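Local coordinates for ubiquitin domain-containing protein DSK2,putative (Plasmodium falciparum, PDB 6JL3) that probably acts as a ubiquitin shuttle factor that recognises proteasomal receptors, its ubiquitin-like domain likely making the contact, at residues K52-K57 against T61-A66; K15-A20 against A35-I40. All coordinates share one frame; numbering follows the deposited sequence.

Contact 1: K52-K57 against T61-A66; sequences KILKDK and TLYGVA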
loop_
_atom_site.group_PDB
_atom_site.type_symbol
_atom_site.label_atom_id
_atom_site.label_comp_id
_atom_site.label_asym_id
_atom_site.label_seq_id
_atom_site.Cartn_x
_atom_site.Cartn_y
_atom_site.Cartn_z
ATOM N N LYS A 52 8.191 6.618 5.725
ATOM C CA LYS A 52 8.844 6.679 4.433
ATOM C C LYS A 52 7.839 6.593 3.296
ATOM O O LYS A 52 6.745 6.045 3.443
ATOM C CB LYS A 52 9.822 5.522 4.258
ATOM C CG LYS A 52 11.004 5.604 5.171
ATOM C CD LYS A 52 11.909 4.405 5.001
ATOM C CE LYS A 52 11.305 3.160 5.632
ATOM N NZ LYS A 52 11.399 3.164 7.121
ATOM N N ILE A 53 8.248 7.133 2.153
ATOM C CA ILE A 53 7.575 6.913 0.881
ATOM C C ILE A 53 8.145 5.620 0.307
ATOM O O ILE A 53 9.324 5.564 -0.043
ATOM C CB ILE A 53 7.792 8.088 -0.084
ATOM C CG1 ILE A 53 7.281 9.408 0.508
ATOM C CG2 ILE A 53 7.074 7.808 -1.406
ATOM C CD1 ILE A 53 7.722 10.645 -0.266
ATOM N N LEU A 54 7.329 4.570 0.227
ATOM C CA LEU A 54 7.852 3.282 -0.208
ATOM C C LEU A 54 8.203 3.316 -1.693
ATOM O O LEU A 54 7.568 4.011 -2.488
ATOM C CB LEU A 54 6.838 2.179 0.076
ATOM C CG LEU A 54 6.413 2.035 1.541
ATOM C CD1 LEU A 54 5.582 0.755 1.667
ATOM C CD2 LEU A 54 7.569 2.021 2.512
ATOM N N LYS A 55 9.228 2.543 -2.062
ATOM C CA LYS A 55 9.827 2.591 -3.396
ATOM C C LYS A 55 9.296 1.473 -4.294
ATOM O O LYS A 55 9.351 0.293 -3.929
ATOM C CB LYS A 55 11.354 2.495 -3.284
ATOM C CG LYS A 55 12.019 3.673 -2.555
ATOM C CD LYS A 55 11.747 4.990 -3.276
ATOM C CE LYS A 55 12.296 6.208 -2.531
ATOM N NZ LYS A 55 13.785 6.222 -2.485
ATOM N N ASP A 56 8.871 1.856 -5.504
ATOM C CA ASP A 56 8.098 0.995 -6.398
ATOM C C ASP A 56 8.700 -0.393 -6.583
ATOM O O ASP A 56 7.977 -1.397 -6.596
ATOM C CB ASP A 56 8.028 1.634 -7.792
ATOM C CG ASP A 56 6.966 2.692 -7.927
ATOM O OD1 ASP A 56 6.180 2.878 -6.982
ATOM O OD2 ASP A 56 6.926 3.334 -9.003
ATOM N N LYS A 57 10.005 -0.465 -6.849
ATOM C CA LYS A 57 10.606 -1.728 -7.275
ATOM C C LYS A 57 10.874 -2.685 -6.124
ATOM O O LYS A 57 11.269 -3.830 -6.370
ATOM C CB LYS A 57 11.897 -1.479 -8.061
ATOM C CG LYS A 57 11.638 -0.788 -9.389
ATOM C CD LYS A 57 12.908 -0.502 -10.168
ATOM C CE LYS A 57 12.569 -0.009 -11.567
ATOM N NZ LYS A 57 13.783 0.148 -12.416
ATOM N N THR A 61 8.536 -7.064 1.857
ATOM C CA THR A 61 9.293 -7.705 2.930
ATOM C C THR A 61 10.488 -6.864 3.359
ATOM O O THR A 61 10.878 -6.909 4.525
ATOM C CB THR A 61 9.733 -9.104 2.506
ATOM O OG1 THR A 61 10.427 -9.040 1.256
ATOM C CG2 THR A 61 8.526 -10.014 2.377
ATOM N N LEU A 62 11.065 -6.076 2.447
ATOM C CA LEU A 62 12.197 -5.237 2.819
ATOM C C LEU A 62 11.829 -4.257 3.922
ATOM O O LEU A 62 12.694 -3.841 4.703
ATOM C CB LEU A 62 12.684 -4.460 1.601
ATOM C CG LEU A 62 13.366 -5.310 0.540
ATOM C CD1 LEU A 62 13.628 -4.525 -0.717
ATOM C CD2 LEU A 62 14.671 -5.856 1.092
ATOM N N TYR A 63 10.563 -3.867 3.988
ATOM C CA TYR A 63 10.083 -2.896 4.956
ATOM C C TYR A 63 9.445 -3.546 6.178
ATOM O O TYR A 63 8.927 -2.834 7.050
ATOM C CB TYR A 63 9.072 -1.989 4.269
ATOM C CG TYR A 63 9.640 -1.164 3.145
ATOM C CD1 TYR A 63 10.478 -0.087 3.409
ATOM C CD2 TYR A 63 9.304 -1.424 1.822
ATOM C CE1 TYR A 63 10.964 0.702 2.387
ATOM C CE2 TYR A 63 9.789 -0.636 0.794
ATOM C CZ TYR A 63 10.622 0.423 1.087
ATOM O OH TYR A 63 11.110 1.222 0.072
ATOM N N GLY A 64 9.474 -4.872 6.268
ATOM C CA GLY A 64 8.926 -5.555 7.420
ATOM C C GLY A 64 7.423 -5.474 7.555
ATOM O O GLY A 64 6.917 -5.451 8.680
ATOM N N VAL A 65 6.692 -5.450 6.438
ATOM C CA VAL A 65 5.237 -5.378 6.503
ATOM C C VAL A 65 4.711 -6.594 7.245
ATOM O O VAL A 65 5.194 -7.719 7.062
ATOM C CB VAL A 65 4.656 -5.280 5.084
ATOM C CG1 VAL A 65 4.927 -6.553 4.319
ATOM C CG2 VAL A 65 3.156 -4.994 5.128
ATOM N N ALA A 66 3.711 -6.374 8.086
ATOM C CA ALA A 66 3.166 -7.421 8.938
ATOM C C ALA A 66 1.646 -7.420 8.871
ATOM O O ALA A 66 1.014 -6.388 8.630
ATOM C CB ALA A 66 3.597 -7.225 10.395
#
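Lys52 opens the contact with the aliphatic part of its chain: bends at chi3 and chi4 bring CE to 4.0 Å from Tyr63 CD1, an oblique approach to the ring, while NZ turns back to hydrogen-bond the carbonyl O of Lys50. Two residues on, Leu54 supplies the main apolar surface. Its CD2 methyl stands over the centre of the Tyr63 ring, 3.5 Å from the centroid and 6° off the ring normal, a CH-pi contact in which every ring carbon lies at a similar distance from the methyl. Leu54 CB lies 4.1 Å from Tyr63 CE2. Lys55 then receives the far end of the tyrosine through its backbone: Lys55 N donates to Tyr63 OH over 3.1 Å, with an N-H...O angle of 154°, and Lys55 CB adds a contact of 3.6 Å to the same oxygen. The methyl over one face and the amide at the hydroxyl together probably limit how far the ring can tilt or slide, so one aromatic side chain joins the 3-10 segment to the chain after strand 52-53. In this ubiquitin-like beta-grasp fold, the chain between the fourth and last strands thus packs back on the short edge strand. Leu54 also packs on Ile47 and Phe49 of strand 45-49, and both Leu54 and Tyr63 touch Val27 at the start of helix 27-35.

Contact 2: K15-A20 against A35-I40; sequences KEFTVA and AEHVDI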
loop_
_atom_site.group_PDB
_atom_site.type_symbol
_atom_site.label_atom_id
_atom_site.label_comp_id
_atom_site.label_asym_id
_atom_site.label_seq_id
_atom_site.Cartn_x
_atom_site.Cartn_y
_atom_site.Cartn_z
ATOM N N LYS A 15 -11.229 7.887 3.538
ATOM C CA LYS A 15 -11.517 6.605 2.920
ATOM C C LYS A 15 -10.624 5.532 3.531
ATOM O O LYS A 15 -9.466 5.786 3.893
ATOM C CB LYS A 15 -11.326 6.712 1.409
ATOM C CG LYS A 15 -12.316 7.706 0.802
ATOM C CD LYS A 15 -12.227 7.801 -0.698
ATOM C CE LYS A 15 -10.945 8.489 -1.124
ATOM N NZ LYS A 15 -11.143 9.155 -2.435
ATOM N N GLU A 16 -11.173 4.330 3.669
ATOM C CA GLU A 16 -10.442 3.216 4.250
ATOM C C GLU A 16 -10.813 1.917 3.549
ATOM O O GLU A 16 -11.984 1.693 3.233
ATOM C CB GLU A 16 -10.765 3.066 5.749
ATOM C CG GLU A 16 -10.387 4.259 6.613
ATOM C CD GLU A 16 -10.702 4.046 8.083
ATOM O OE1 GLU A 16 -11.271 2.989 8.429
ATOM O OE2 GLU A 16 -10.374 4.936 8.895
ATOM N N PHE A 17 -9.815 1.068 3.324
ATOM C CA PHE A 17 -10.055 -0.284 2.835
ATOM C C PHE A 17 -8.933 -1.185 3.327
ATOM O O PHE A 17 -7.846 -0.718 3.674
ATOM C CB PHE A 17 -10.191 -0.359 1.300
ATOM C CG PHE A 17 -8.924 -0.046 0.560
ATOM C CD1 PHE A 17 -8.577 1.267 0.284
ATOM C CD2 PHE A 17 -8.069 -1.056 0.143
ATOM C CE1 PHE A 17 -7.412 1.567 -0.387
ATOM C CE2 PHE A 17 -6.902 -0.758 -0.530
ATOM C CZ PHE A 17 -6.569 0.554 -0.794
ATOM N N THR A 18 -9.212 -2.489 3.348
ATOM C CA THR A 18 -8.238 -3.505 3.728
ATOM C C THR A 18 -8.153 -4.528 2.606
ATOM O O THR A 18 -9.173 -4.889 2.015
ATOM C CB THR A 18 -8.652 -4.205 5.037
ATOM O OG1 THR A 18 -8.729 -3.234 6.091
ATOM C CG2 THR A 18 -7.671 -5.305 5.425
ATOM N N VAL A 19 -6.929 -4.972 2.304
ATOM C CA VAL A 19 -6.692 -6.005 1.304
ATOM C C VAL A 19 -5.859 -7.129 1.907
ATOM O O VAL A 19 -5.110 -6.939 2.864
ATOM C CB VAL A 19 -6.014 -5.460 0.028
ATOM C CG1 VAL A 19 -7.016 -4.703 -0.816
ATOM C CG2 VAL A 19 -4.815 -4.583 0.377
ATOM N N ALA A 20 -5.999 -8.310 1.319
ATOM C CA ALA A 20 -5.198 -9.476 1.669
ATOM C C ALA A 20 -4.195 -9.692 0.545
ATOM O O ALA A 20 -4.589 -9.930 -0.601
ATOM C CB ALA A 20 -6.087 -10.707 1.844
ATOM N N ALA A 35 -5.106 0.968 -6.798
ATOM C CA ALA A 35 -5.834 1.623 -7.879
ATOM C C ALA A 35 -7.117 0.887 -8.237
ATOM O O ALA A 35 -8.027 1.502 -8.797
ATOM C CB ALA A 35 -4.950 1.749 -9.127
ATOM N N GLU A 36 -7.210 -0.404 -7.929
ATOM C CA GLU A 36 -8.444 -1.160 -8.111
ATOM C C GLU A 36 -9.403 -1.007 -6.938
ATOM O O GLU A 36 -10.508 -1.560 -6.990
ATOM C CB GLU A 36 -8.102 -2.631 -8.389
ATOM C CG GLU A 36 -7.435 -2.794 -9.758
ATOM C CD GLU A 36 -7.154 -4.224 -10.190
ATOM O OE1 GLU A 36 -7.285 -5.162 -9.381
ATOM O OE2 GLU A 36 -6.791 -4.407 -11.375
ATOM N N HIS A 37 -9.019 -0.246 -5.909
ATOM C CA HIS A 37 -9.863 0.002 -4.748
ATOM C C HIS A 37 -10.231 1.462 -4.518
ATOM O O HIS A 37 -11.238 1.717 -3.851
ATOM C CB HIS A 37 -9.205 -0.554 -3.470
ATOM C CG HIS A 37 -9.167 -2.047 -3.437
ATOM N ND1 HIS A 37 -8.222 -2.787 -4.121
ATOM C CD2 HIS A 37 -9.988 -2.947 -2.845
ATOM C CE1 HIS A 37 -8.456 -4.072 -3.938
ATOM N NE2 HIS A 37 -9.523 -4.200 -3.163
ATOM N N VAL A 38 -9.454 2.423 -5.028
ATOM C CA VAL A 38 -9.725 3.844 -4.853
ATOM C C VAL A 38 -9.353 4.567 -6.140
ATOM O O VAL A 38 -8.585 4.066 -6.963
ATOM C CB VAL A 38 -8.965 4.459 -3.653
ATOM C CG1 VAL A 38 -9.393 3.786 -2.363
ATOM C CG2 VAL A 38 -7.451 4.370 -3.832
ATOM N N ASP A 39 -9.902 5.772 -6.294
ATOM C CA ASP A 39 -9.756 6.541 -7.530
ATOM C C ASP A 39 -8.496 7.404 -7.502
ATOM O O ASP A 39 -8.545 8.631 -7.613
ATOM C CB ASP A 39 -11.006 7.387 -7.749
ATOM C CG ASP A 39 -11.015 8.102 -9.084
ATOM O OD1 ASP A 39 -10.460 7.568 -10.065
ATOM O OD2 ASP A 39 -11.595 9.206 -9.143
ATOM N N ILE A 40 -7.344 6.741 -7.351
ATOM C CA ILE A 40 -6.045 7.379 -7.479
ATOM C C ILE A 40 -5.219 6.512 -8.417
ATOM O O ILE A 40 -4.945 5.348 -8.101
ATOM C CB ILE A 40 -5.317 7.538 -6.133
ATOM C CG1 ILE A 40 -6.201 8.236 -5.101
ATOM C CG2 ILE A 40 -4.021 8.324 -6.335
ATOM C CD1 ILE A 40 -5.561 8.334 -3.723
#
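Apolar and aromatic packing joins residues 15-20 of strand 15-21, at one edge of the sheet, to the chain leaving helix 27-35, where Phe17 and Val19 meet His37 and Val38. Three side-chain contacts carry it. The first is a CH-pi contact: His37 CB sits over the centre of the Phe17 ring, 3.7 Å from the centroid and 11° off the normal. The two rings are nearly parallel, with planes 7° apart, but with the methylene above the phenyl the imidazole is slid aside and barely overlaps it; their centroids are 5.0 Å apart. It is a strongly offset pair, with the imidazole displaced along the strand toward Val19. There the second contact forms: Val19 CG1 lies over one face of the imidazole, offset toward its rim, and comes within 3.5 Å of both CE1 and NE2 of His37. The same methyl also lies at the edge of the Phe17 ring, in its plane, and so fills the step between the two rings. On the other flank Val38 CG1 approaches the phenyl obliquely, 3.6 Å from Phe17 CE1. The chi1 of 67° on Phe17 sets its CG between the backbone N and carbonyl carbon, and the ring reaches across to both residues. The imidazole has a polar hold of its own, since ND1 is hydrogen-bonded to the carbonyl of Ile33 in the helix, which helps to fix its rotation. Phe17 also meets Cys34 of the helix and Phe9 of the adjacent strand, and Val38 touches Leu73 in strand 70-75. Packing of the second strand of the N-terminal hairpin against the helix and its exit is characteristic of the ubiquitin-like beta-grasp fold.

Overall arrangement
Followed from the N terminus, the chain forms strands 5-11 and 15-21 as a hairpin and then helix 27-35; contact 2 closes this first loop by bringing the residues after the helix back to the second strand. Strands 45-49 and 52-53 come next, and contact 1 closes a much shorter loop, with three residues between its segments, before strand 70-75 enters the middle of the sheet. The two closures are in series, neither nesting nor crossing. The centres of contact 1 and contact 2 are about 17 Å apart, on opposite sides of the chain's centre. Each works at an outermost strand of the same mixed sheet, contact 2 at 15-21 and contact 1 at 52-53.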